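Local coordinates for secreted protein ASP-2 (Necator americanus, PDB 1U53), which is of unknown molecular function but belongs to the CAP family of pathogenesis-related-1 proteins and serves as a vaccine antigen against human hookworm infection, at residues F20-H24 with L146-V150; K46-M50 with C181-E185; F88-S93 with A152-C157. All blocks are in the same frame, centred on the assembly; numbering follows the deposited sequence.

The three contacts sample the CAP fold from its core to two partly buried outlying regions. Contact 1 is the buried one, its centre about 7 Å from the centre of the chain: helix 14-32 meets strand 145-152 through carbon, sulfur and ring faces, with no hydrogen bond across. Contact 3 reaches the same sheet but joins backbones, pairing strand 84-90 with the start of strand 157-164. The two touch where Val150 CG1 lies 3.4 Å from Cys157 SG. Contact 2 lies on the opposite side of the chain centre from contact 3, their centres about 38 Å apart; there two loops are joined by a backbone bond, a water and one disulfide-braced turn.

Contact 1. Residues F20-H24 with L146-V150; sequences FLEMH and LGCYV. Unlike the reference sequence in segment 20-24: Met23 (reference Leu).
Both side-chain atoms of Cys148 lie over one face of the Phe20 ring. Cys148 CB sits 3.7 Å from the centroid of the Phe20 ring in a CH-pi contact, and Cys148 SG, 3.8 Å from that centroid, adds a sulfur-aromatic one. Val150 approaches the same ring differently: its CG2 comes in at the edge, in the ring plane, 3.8 Å from Phe20 CE2. This is helix-on-sheet packing within the alpha-beta-alpha sandwich of the CAP fold. The axes of segments 20-24 and 146-150 make an angle of 130° and approach to 9.4 Å, while Tyr149 points to the other side, where it meets helix 57-67. One helical turn on from Phe20, His24 is crossed at about a right angle by Leu146. With chi1 at 178°, Leu146 CG lies opposite its own backbone N, and Leu146 CD2 rests 3.8 Å from the centroid of the His24 ring, over its face. The imidazole is held at both nitrogens: NE2 bonds to Tyr163 OH, while His24 ND1 donates to Phe20 O (2.9 Å, 148°). That oxygen also accepts the helical bond from His24 N, and the two donors reach it from opposite faces of its carbonyl plane.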
ATOM      1  N   PHE A  20      -1.634   1.696  -9.618  1.00 10.47           N
ATOM      2  CA  PHE A  20      -1.260   1.238  -8.265  1.00  9.98           C
ATOM      3  C   PHE A  20      -0.039   1.985  -7.746  1.00 10.68           C
ATOM      4  O   PHE A  20      -0.044   2.502  -6.647  1.00 10.72           O
ATOM      5  CB  PHE A  20      -0.935  -0.270  -8.257  1.00  9.80           C
ATOM      6  CG  PHE A  20      -2.133  -1.147  -8.051  1.00 11.38           C
ATOM      7  CD1 PHE A  20      -2.923  -1.029  -6.900  1.00 11.27           C
ATOM      8  CD2 PHE A  20      -2.494  -2.079  -9.003  1.00 12.78           C
ATOM      9  CE1 PHE A  20      -4.080  -1.883  -6.717  1.00 14.60           C
ATOM     10  CE2 PHE A  20      -3.622  -2.934  -8.807  1.00 15.90           C
ATOM     11  CZ  PHE A  20      -4.394  -2.810  -7.672  1.00 14.60           C
ATOM     12  N   LEU A  21       1.022   2.065  -8.561  1.00 10.34           N
ATOM     13  CA  LEU A  21       2.235   2.698  -8.088  1.00 10.92           C
ATOM     14  C   LEU A  21       2.024   4.216  -7.857  1.00 11.10           C
ATOM     15  O   LEU A  21       2.411   4.765  -6.808  1.00 12.67           O
ATOM     16  CB  LEU A  21       3.371   2.490  -9.108  1.00 13.43           C
ATOM     17  CG  LEU A  21       4.703   3.023  -8.598  1.00 14.36           C
ATOM     18  CD1 LEU A  21       5.248   2.232  -7.356  1.00 15.21           C
ATOM     19  CD2 LEU A  21       5.719   3.046  -9.710  1.00 16.52           C
ATOM     20  N   GLU A  22       1.392   4.898  -8.810  1.00 12.52           N
ATOM     21  CA  GLU A  22       1.192   6.360  -8.628  1.00 13.60           C
ATOM     22  C   GLU A  22       0.320   6.702  -7.425  1.00 12.57           C
ATOM     23  O   GLU A  22       0.658   7.635  -6.666  1.00 12.98           O
ATOM     24  CB  GLU A  22       0.579   6.939  -9.902  1.00 16.39           C
ATOM     25  CG  GLU A  22       1.614   6.846 -11.008  1.00 20.96           C
ATOM     26  CD  GLU A  22       1.087   7.240 -12.340  1.00 27.35           C
ATOM     27  OE1 GLU A  22      -0.051   7.760 -12.381  1.00 29.36           O
ATOM     28  OE2 GLU A  22       1.823   7.005 -13.340  1.00 30.43           O
ATOM     29  N   MET A  23      -0.772   5.957  -7.248  1.00 11.81           N
ATOM     30  CA  MET A  23      -1.667   6.131  -6.102  1.00 13.33           C
ATOM     31  C   MET A  23      -0.918   5.865  -4.821  1.00 13.52           C
ATOM     32  O   MET A  23      -1.043   6.590  -3.849  1.00 11.70           O
ATOM     33  CB  MET A  23      -2.830   5.145  -6.126  1.00 16.17           C
ATOM     34  CG  MET A  23      -3.736   5.306  -7.211  1.00 21.79           C
ATOM     35  SD  MET A  23      -5.362   5.928  -6.766  1.00 25.42           S
ATOM     36  CE  MET A  23      -5.761   5.860  -5.092  1.00 20.11           C
ATOM     37  N   HIS A  24      -0.125   4.789  -4.786  1.00 11.17           N
ATOM     38  CA  HIS A  24       0.624   4.572  -3.534  1.00 10.19           C
ATOM     39  C   HIS A  24       1.587   5.695  -3.215  1.00 10.70           C
ATOM     40  O   HIS A  24       1.661   6.174  -2.064  1.00 11.51           O
ATOM     41  CB  HIS A  24       1.366   3.235  -3.541  1.00  9.92           C
ATOM     42  CG  HIS A  24       0.500   2.066  -3.145  1.00  9.05           C
ATOM     43  ND1 HIS A  24      -0.470   1.519  -3.960  1.00 10.32           N
ATOM     44  CD2 HIS A  24       0.502   1.325  -2.009  1.00  8.92           C
ATOM     45  CE1 HIS A  24      -1.055   0.509  -3.329  1.00 10.12           C
ATOM     46  NE2 HIS A  24      -0.476   0.375  -2.139  1.00  8.65           N
ATOM     47  N   LEU A 146       6.431  -2.571  -4.590  1.00 11.79           N
ATOM     48  CA  LEU A 146       5.012  -2.828  -4.688  1.00 10.97           C
ATOM     49  C   LEU A 146       4.797  -3.706  -5.890  1.00 11.38           C
ATOM     50  O   LEU A 146       5.421  -3.478  -6.928  1.00 13.21           O
ATOM     51  CB  LEU A 146       4.272  -1.484  -4.943  1.00 13.01           C
ATOM     52  CG  LEU A 146       2.764  -1.604  -5.109  1.00 11.86           C
ATOM     53  CD1 LEU A 146       2.154  -2.025  -3.792  1.00 12.94           C
ATOM     54  CD2 LEU A 146       2.139  -0.253  -5.550  1.00 13.55           C
ATOM     55  N   GLY A 147       3.917  -4.696  -5.789  1.00 11.31           N
ATOM     56  CA  GLY A 147       3.549  -5.457  -6.999  1.00  9.46           C
ATOM     57  C   GLY A 147       2.125  -5.933  -6.761  1.00  9.75           C
ATOM     58  O   GLY A 147       1.835  -6.424  -5.677  1.00 11.24           O
ATOM     59  N   CYS A 148       1.233  -5.788  -7.749  1.00 10.04           N
ATOM     60  CA  CYS A 148      -0.159  -6.165  -7.534  1.00  8.75           C
ATOM     61  C   CYS A 148      -0.723  -6.937  -8.707  1.00 10.53           C
ATOM     62  O   CYS A 148      -0.186  -6.897  -9.797  1.00 10.65           O
ATOM     63  CB  CYS A 148      -1.005  -4.880  -7.371  1.00 11.70           C
ATOM     64  SG  CYS A 148      -0.334  -3.674  -6.196  1.00 12.20           S
ATOM     65  N   TYR A 149      -1.867  -7.564  -8.480  1.00 10.05           N
ATOM     66  CA  TYR A 149      -2.567  -8.230  -9.579  1.00 11.36           C
ATOM     67  C   TYR A 149      -4.063  -8.108  -9.358  1.00 12.19           C
ATOM     68  O   TYR A 149      -4.532  -8.203  -8.207  1.00 12.01           O
ATOM     69  CB  TYR A 149      -2.133  -9.695  -9.662  1.00 11.51           C
ATOM     70  CG  TYR A 149      -2.506 -10.370 -10.975  1.00 10.51           C
ATOM     71  CD1 TYR A 149      -1.634 -10.316 -12.070  1.00  9.45           C
ATOM     72  CD2 TYR A 149      -3.734 -11.022 -11.124  1.00 12.75           C
ATOM     73  CE1 TYR A 149      -2.007 -10.892 -13.273  1.00 10.38           C
ATOM     74  CE2 TYR A 149      -4.095 -11.598 -12.313  1.00 11.94           C
ATOM     75  CZ  TYR A 149      -3.231 -11.544 -13.386  1.00 13.15           C
ATOM     76  OH  TYR A 149      -3.579 -12.161 -14.585  1.00 13.13           O
ATOM     77  N   VAL A 150      -4.813  -7.925 -10.452  1.00 12.18           N
ATOM     78  CA  VAL A 150      -6.286  -7.849 -10.456  1.00 11.39           C
ATOM     79  C   VAL A 150      -6.786  -8.980 -11.308  1.00 11.46           C
ATOM     80  O   VAL A 150      -6.374  -9.115 -12.497  1.00 12.34           O
ATOM     81  CB  VAL A 150      -6.788  -6.546 -11.059  1.00 13.60           C
ATOM     82  CG1 VAL A 150      -8.318  -6.487 -11.054  1.00 13.13           C
ATOM     83  CG2 VAL A 150      -6.156  -5.327 -10.327  1.00 12.63           C
TER

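Contact 2. Residues K46-M50 with C181-E185; sequences KAAKM and CSKCE
Ala48 O receives the backbone N-H of Lys183, part of a type I beta turn from Cys181 to Cys184 that is closed by its own bond from Cys184 N to Cys181 O. Here the loop after helix 14-32 of the CAP fold meets the cysteine-rich C-terminal part of the chain. The bond across is nearly straight, with Lys183 N 3.0 Å from Ala48 O and 165° at the hydrogen, although the donor is tilted 35° from the carbonyl plane. The methyl group of the same alanine fits against the turn: Ala48 CB lies 3.5 Å from Ser182 OG and 3.7 Å from Lys183 CG. Beside it, the two lysine chains cross obliquely through their aliphatic parts, with Lys49 CD 3.9 Å from Lys183 CB. A bend at chi3 (-64°) turns the end of Lys49, and the two ammonium groups remain 6.2 Å apart, Lys49 NZ to Lys183 NZ. Between the backbones a water takes three bonds, donating to Ala47 O and accepting from Met50 N and Cys181 N, so that it joins both loops.

Further out, disulfides tie Cys181 to Cys187 and Cys184 to Cys194, on the small two-stranded sheet of 187-188 and 193-194. Met50 shares a backbone bond with Cys194 as well, which links the 46-50 loop directly to that sheet. Glu176 forms a salt bridge with the far end of Lys183, and Ser182 OG hydrogen-bonds Glu179 O.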
ATOM      1  N   LYS A  46       3.514  14.525  10.013  1.00 13.82           N
ATOM      2  CA  LYS A  46       4.494  14.573   8.922  1.00 14.15           C
ATOM      3  C   LYS A  46       5.545  13.508   9.139  1.00 13.63           C
ATOM      4  O   LYS A  46       5.864  13.143  10.288  1.00 13.61           O
ATOM      5  CB  LYS A  46       5.168  15.948   8.809  1.00 13.13           C
ATOM      6  CG  LYS A  46       4.150  17.045   8.485  1.00 14.57           C
ATOM      7  CD  LYS A  46       4.791  18.454   8.538  1.00 17.27           C
ATOM      8  CE  LYS A  46       3.723  19.512   8.197  1.00 20.51           C
ATOM      9  NZ  LYS A  46       4.281  20.885   8.229  1.00 25.76           N
ATOM     10  N   ALA A  47       6.096  13.036   8.024  1.00 11.41           N
ATOM     11  CA  ALA A  47       7.025  11.902   8.022  1.00 11.67           C
ATOM     12  C   ALA A  47       8.377  12.452   7.633  1.00 13.21           C
ATOM     13  O   ALA A  47       8.476  13.149   6.601  1.00 12.47           O
ATOM     14  CB  ALA A  47       6.584  10.849   7.011  1.00 13.71           C
ATOM     15  N   ALA A  48       9.413  12.058   8.376  1.00 13.42           N
ATOM     16  CA  ALA A  48      10.763  12.620   8.168  1.00 14.51           C
ATOM     17  C   ALA A  48      11.517  11.982   7.002  1.00 16.27           C
ATOM     18  O   ALA A  48      12.489  12.565   6.497  1.00 14.93           O
ATOM     19  CB  ALA A  48      11.605  12.443   9.445  1.00 16.02           C
ATOM     20  N   LYS A  49      11.119  10.768   6.617  1.00 14.62           N
ATOM     21  CA  LYS A  49      11.857  10.004   5.592  1.00 16.79           C
ATOM     22  C   LYS A  49      10.968   8.945   4.942  1.00 14.25           C
ATOM     23  O   LYS A  49      11.298   7.725   4.905  1.00 15.82           O
ATOM     24  CB  LYS A  49      13.139   9.379   6.153  1.00 17.45           C
ATOM     25  CG  LYS A  49      12.968   8.440   7.339  1.00 21.31           C
ATOM     26  CD  LYS A  49      14.367   7.939   7.836  1.00 21.78           C
ATOM     27  CE  LYS A  49      15.063   7.102   6.767  1.00 25.26           C
ATOM     28  NZ  LYS A  49      16.396   6.530   7.319  1.00 26.52           N
ATOM     29  N   MET A  50       9.805   9.390   4.458  1.00 12.17           N
ATOM     30  CA  MET A  50       8.911   8.449   3.781  1.00 12.51           C
ATOM     31  C   MET A  50       9.504   8.077   2.415  1.00 12.85           C
ATOM     32  O   MET A  50       9.757   8.954   1.562  1.00 14.56           O
ATOM     33  CB  MET A  50       7.549   9.131   3.608  1.00 12.98           C
ATOM     34  CG  MET A  50       6.518   8.286   2.908  1.00 14.25           C
ATOM     35  SD  MET A  50       5.934   6.883   3.886  1.00 12.62           S
ATOM     36  CE  MET A  50       4.884   7.682   5.106  1.00 13.35           C
ATOM     37  N   CYS A 181      11.419  15.034   4.546  1.00 20.12           N
ATOM     38  CA  CYS A 181      12.802  14.924   4.086  1.00 22.48           C
ATOM     39  C   CYS A 181      13.904  15.310   5.089  1.00 22.96           C
ATOM     40  O   CYS A 181      15.099  15.327   4.739  1.00 23.33           O
ATOM     41  CB  CYS A 181      13.019  15.693   2.788  1.00 23.74           C
ATOM     42  SG  CYS A 181      12.419  14.857   1.264  1.00 26.01           S
ATOM     43  N   SER A 182      13.511  15.594   6.325  1.00 21.46           N
ATOM     44  CA  SER A 182      14.475  16.034   7.331  1.00 21.46           C
ATOM     45  C   SER A 182      15.438  14.946   7.746  1.00 21.54           C
ATOM     46  O   SER A 182      16.494  15.252   8.327  1.00 21.69           O
ATOM     47  CB  SER A 182      13.778  16.613   8.547  1.00 20.98           C
ATOM     48  OG  SER A 182      12.897  15.673   9.132  1.00 21.76           O
ATOM     49  N   LYS A 183      15.108  13.685   7.473  1.00 20.97           N
ATOM     50  CA  LYS A 183      16.070  12.603   7.679  1.00 22.57           C
ATOM     51  C   LYS A 183      16.423  11.910   6.377  1.00 23.23           C
ATOM     52  O   LYS A 183      16.766  10.740   6.357  1.00 22.67           O
ATOM     53  CB  LYS A 183      15.562  11.582   8.712  1.00 24.96           C
ATOM     54  CG  LYS A 183      15.269  12.141  10.104  1.00 26.29           C
ATOM     55  CD  LYS A 183      16.526  12.316  10.912  1.00 28.85           C
ATOM     56  CE  LYS A 183      16.357  11.695  12.310  1.00 30.37           C
ATOM     57  NZ  LYS A 183      16.373  10.223  12.261  1.00 32.12           N
ATOM     58  N   CYS A 184      16.337  12.666   5.284  1.00 24.25           N
ATOM     59  CA  CYS A 184      16.543  12.138   3.956  1.00 25.49           C
ATOM     60  C   CYS A 184      17.631  12.954   3.259  1.00 25.72           C
ATOM     61  O   CYS A 184      17.561  14.179   3.208  1.00 27.88           O
ATOM     62  CB  CYS A 184      15.226  12.222   3.164  1.00 26.21           C
ATOM     63  SG  CYS A 184      15.355  11.635   1.522  1.00 29.66           S
ATOM     64  N   GLU A 185      18.638  12.276   2.728  1.00 25.37           N
ATOM     65  CA  GLU A 185      19.675  12.948   1.948  1.00 27.82           C
ATOM     66  C   GLU A 185      19.388  12.935   0.442  1.00 26.05           C
ATOM     67  O   GLU A 185      20.022  13.667  -0.320  1.00 26.96           O
ATOM     68  CB  GLU A 185      21.050  12.303   2.212  1.00 29.47           C
ATOM     69  CG  GLU A 185      21.429  11.171   1.261  1.00 31.83           C
ATOM     70  CD  GLU A 185      22.802  10.596   1.579  1.00 31.64           C
ATOM     71  OE1 GLU A 185      23.128  10.530   2.798  1.00 32.79           O
ATOM     72  OE2 GLU A 185      23.546  10.208   0.630  1.00 32.59           O
TER
HETATM   73  O   HOH W   1       9.873  12.325   4.208  1.00 17.15           O

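Contact 3. Residues F88-S93 with A152-C157; sequences FMSSDS and ACSNMC
Ser90 and Cys157 form an antiparallel, hydrogen-bonded pair where strand 84-90, outermost in the central sheet of the CAP fold, meets the first residue of strand 157-164, just after the hairpin loop from strand 145-152. Ser90 N lies 3.0 Å from Cys157 O, and Cys157 N lies 2.8 Å from Ser90 O; both donors lie in the acceptor's carbonyl plane, evidence of regular pairing at this point.

The side chain of Met89 can be followed beside this pair. Its CB passes 3.7 Å from Cys157 O and also touches Met156 SD. A chi1 of 61° places CG between the backbone N and carbonyl carbon, and the chain bends at chi3 (-80°). Met89 SD then meets its counterpart, Met156 SD, at 3.8 Å, and the terminal Met89 CE lies 3.7 Å from Met156 CB. Met156, extended beyond CG, crosses Met89 at about a right angle, so Met89 SD and CE meet Met156 SD and CB where the chains cross. Met89 also touches Phe72.

Past Ser90 the chain folds back. Ser90 OG accepts from Asp92 N in an ST turn, and Asp92 is the centre of an inverse gamma turn. Together these bring Ser93 over the 152-157 loop, where Asp92 O approaches Cys157 CB. The loop has its own brace in the bond from Cys153 N to Met156 O, and Cys153 is tied by a disulfide to Cys70. At its outer side a water donates to both Ser91 O and Asn155 O. The Ser93 hydroxyl sits among loop backbone atoms: Ser93 OG is 2.9 Å from Met156 N, at an angle too poor for a hydrogen bond, and 3.2 Å from Cys153 O, a possible acceptor of its proton, though the choice is not settled.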
ATOM      1  N   PHE A  88      -8.440  -6.942  -1.660  1.00  9.36           N
ATOM      2  CA  PHE A  88      -9.674  -6.157  -1.866  1.00 11.08           C
ATOM      3  C   PHE A  88     -10.544  -6.912  -2.836  1.00 11.80           C
ATOM      4  O   PHE A  88     -10.035  -7.607  -3.726  1.00 11.38           O
ATOM      5  CB  PHE A  88      -9.345  -4.769  -2.461  1.00 11.76           C
ATOM      6  CG  PHE A  88     -10.548  -3.990  -2.988  1.00 12.63           C
ATOM      7  CD1 PHE A  88     -11.305  -3.196  -2.154  1.00 12.73           C
ATOM      8  CD2 PHE A  88     -10.880  -4.054  -4.338  1.00 13.20           C
ATOM      9  CE1 PHE A  88     -12.419  -2.450  -2.669  1.00 15.35           C
ATOM     10  CE2 PHE A  88     -12.004  -3.347  -4.863  1.00 15.03           C
ATOM     11  CZ  PHE A  88     -12.761  -2.542  -3.995  1.00 14.49           C
ATOM     12  N   MET A  89     -11.857  -6.790  -2.685  1.00 12.06           N
ATOM     13  CA  MET A  89     -12.709  -7.378  -3.731  1.00 12.37           C
ATOM     14  C   MET A  89     -13.911  -6.482  -3.979  1.00 13.15           C
ATOM     15  O   MET A  89     -14.388  -5.766  -3.082  1.00 13.69           O
ATOM     16  CB  MET A  89     -13.191  -8.776  -3.365  1.00 13.10           C
ATOM     17  CG  MET A  89     -14.035  -8.803  -2.087  1.00 16.23           C
ATOM     18  SD  MET A  89     -14.647 -10.462  -1.784  1.00 21.24           S
ATOM     19  CE  MET A  89     -16.009 -10.486  -2.893  1.00 18.49           C
ATOM     20  N   SER A  90     -14.410  -6.581  -5.217  1.00 13.08           N
ATOM     21  CA  SER A  90     -15.656  -5.955  -5.614  1.00 14.07           C
ATOM     22  C   SER A  90     -16.536  -7.002  -6.280  1.00 13.95           C
ATOM     23  O   SER A  90     -16.048  -7.900  -6.920  1.00 13.91           O
ATOM     24  CB  SER A  90     -15.344  -4.895  -6.676  1.00 15.68           C
ATOM     25  OG  SER A  90     -16.519  -4.449  -7.318  1.00 16.61           O
ATOM     26  N   SER A  91     -17.857  -6.865  -6.175  1.00 14.77           N
ATOM     27  CA  SER A  91     -18.737  -7.795  -6.858  1.00 15.00           C
ATOM     28  C   SER A  91     -18.837  -7.530  -8.367  1.00 14.52           C
ATOM     29  O   SER A  91     -19.419  -8.356  -9.072  1.00 15.84           O
ATOM     30  CB  SER A  91     -20.170  -7.674  -6.285  1.00 17.54           C
ATOM     31  OG  SER A  91     -20.673  -6.395  -6.680  1.00 22.52           O
ATOM     32  N   ASP A  92     -18.291  -6.409  -8.853  1.00 14.97           N
ATOM     33  CA  ASP A  92     -18.252  -6.119 -10.303  1.00 14.50           C
ATOM     34  C   ASP A  92     -17.064  -6.847 -10.929  1.00 14.22           C
ATOM     35  O   ASP A  92     -15.995  -6.257 -11.107  1.00 11.98           O
ATOM     36  CB  ASP A  92     -18.117  -4.595 -10.484  1.00 16.68           C
ATOM     37  CG  ASP A  92     -18.287  -4.123 -11.915  1.00 18.32           C
ATOM     38  OD1 ASP A  92     -18.363  -4.949 -12.829  1.00 17.78           O
ATOM     39  OD2 ASP A  92     -18.307  -2.876 -12.095  1.00 19.24           O
ATOM     40  N   SER A  93     -17.292  -8.117 -11.279  1.00 13.48           N
ATOM     41  CA  SER A  93     -16.267  -9.061 -11.816  1.00 15.17           C
ATOM     42  C   SER A  93     -15.479  -8.510 -12.956  1.00 15.07           C
ATOM     43  O   SER A  93     -14.229  -8.676 -13.050  1.00 16.78           O
ATOM     44  CB  SER A  93     -16.970 -10.362 -12.274  1.00 18.08           C
ATOM     45  OG  SER A  93     -17.123 -11.107 -11.102  1.00 27.28           O
ATOM     46  N   ALA A 152     -10.209 -11.134 -12.712  1.00 14.13           N
ATOM     47  CA  ALA A 152     -11.650 -11.176 -12.882  1.00 16.19           C
ATOM     48  C   ALA A 152     -12.094 -12.579 -12.615  1.00 16.80           C
ATOM     49  O   ALA A 152     -12.037 -13.432 -13.517  1.00 19.19           O
ATOM     50  CB  ALA A 152     -12.032 -10.787 -14.298  1.00 18.90           C
ATOM     51  N   CYS A 153     -12.528 -12.841 -11.384  1.00 16.19           N
ATOM     52  CA  CYS A 153     -12.969 -14.167 -11.024  1.00 17.75           C
ATOM     53  C   CYS A 153     -14.418 -14.317 -11.411  1.00 19.61           C
ATOM     54  O   CYS A 153     -15.052 -13.367 -11.882  1.00 19.52           O
ATOM     55  CB  CYS A 153     -12.826 -14.372  -9.527  1.00 16.16           C
ATOM     56  SG  CYS A 153     -11.150 -14.212  -8.941  1.00 16.60           S
ATOM     57  N   SER A 154     -14.973 -15.498 -11.197  1.00 21.22           N
ATOM     58  CA  SER A 154     -16.339 -15.734 -11.670  1.00 22.94           C
ATOM     59  C   SER A 154     -17.326 -14.774 -11.013  1.00 23.06           C
ATOM     60  O   SER A 154     -18.215 -14.224 -11.685  1.00 23.65           O
ATOM     61  CB  SER A 154     -16.749 -17.181 -11.400  1.00 26.03           C
ATOM     62  OG  SER A 154     -15.900 -18.055 -12.131  1.00 29.45           O
ATOM     63  N   ASN A 155     -17.159 -14.551  -9.712  1.00 20.85           N
ATOM     64  CA  ASN A 155     -18.108 -13.750  -8.943  1.00 21.06           C
ATOM     65  C   ASN A 155     -17.555 -12.549  -8.196  1.00 20.15           C
ATOM     66  O   ASN A 155     -18.264 -11.960  -7.382  1.00 20.10           O
ATOM     67  CB  ASN A 155     -18.870 -14.637  -7.954  1.00 23.63           C
ATOM     68  CG  ASN A 155     -19.902 -15.499  -8.650  1.00 29.35           C
ATOM     69  OD1 ASN A 155     -19.992 -15.503  -9.880  1.00 32.51           O
ATOM     70  ND2 ASN A 155     -20.695 -16.209  -7.881  1.00 31.59           N
ATOM     71  N   MET A 156     -16.311 -12.176  -8.476  1.00 17.65           N
ATOM     72  CA  MET A 156     -15.732 -10.986  -7.864  1.00 16.03           C
ATOM     73  C   MET A 156     -14.573 -10.510  -8.720  1.00 15.13           C
ATOM     74  O   MET A 156     -13.973 -11.293  -9.463  1.00 15.64           O
ATOM     75  CB  MET A 156     -15.192 -11.268  -6.450  1.00 16.72           C
ATOM     76  CG  MET A 156     -14.034 -12.298  -6.446  1.00 16.96           C
ATOM     77  SD  MET A 156     -13.381 -12.463  -4.763  1.00 17.52           S
ATOM     78  CE  MET A 156     -12.413 -13.945  -5.014  1.00 16.87           C
ATOM     79  N   CYS A 157     -14.248  -9.236  -8.580  1.00 13.76           N
ATOM     80  CA  CYS A 157     -13.009  -8.709  -9.132  1.00 12.19           C
ATOM     81  C   CYS A 157     -12.094  -8.731  -7.914  1.00 12.12           C
ATOM     82  O   CYS A 157     -12.438  -8.114  -6.899  1.00 13.05           O
ATOM     83  CB  CYS A 157     -13.204  -7.270  -9.633  1.00 14.61           C
ATOM     84  SG  CYS A 157     -11.628  -6.519 -10.150  1.00 14.24           S
TER
HETATM   85  O   HOH W   2     -20.460 -10.781  -8.873  1.00 32.52           O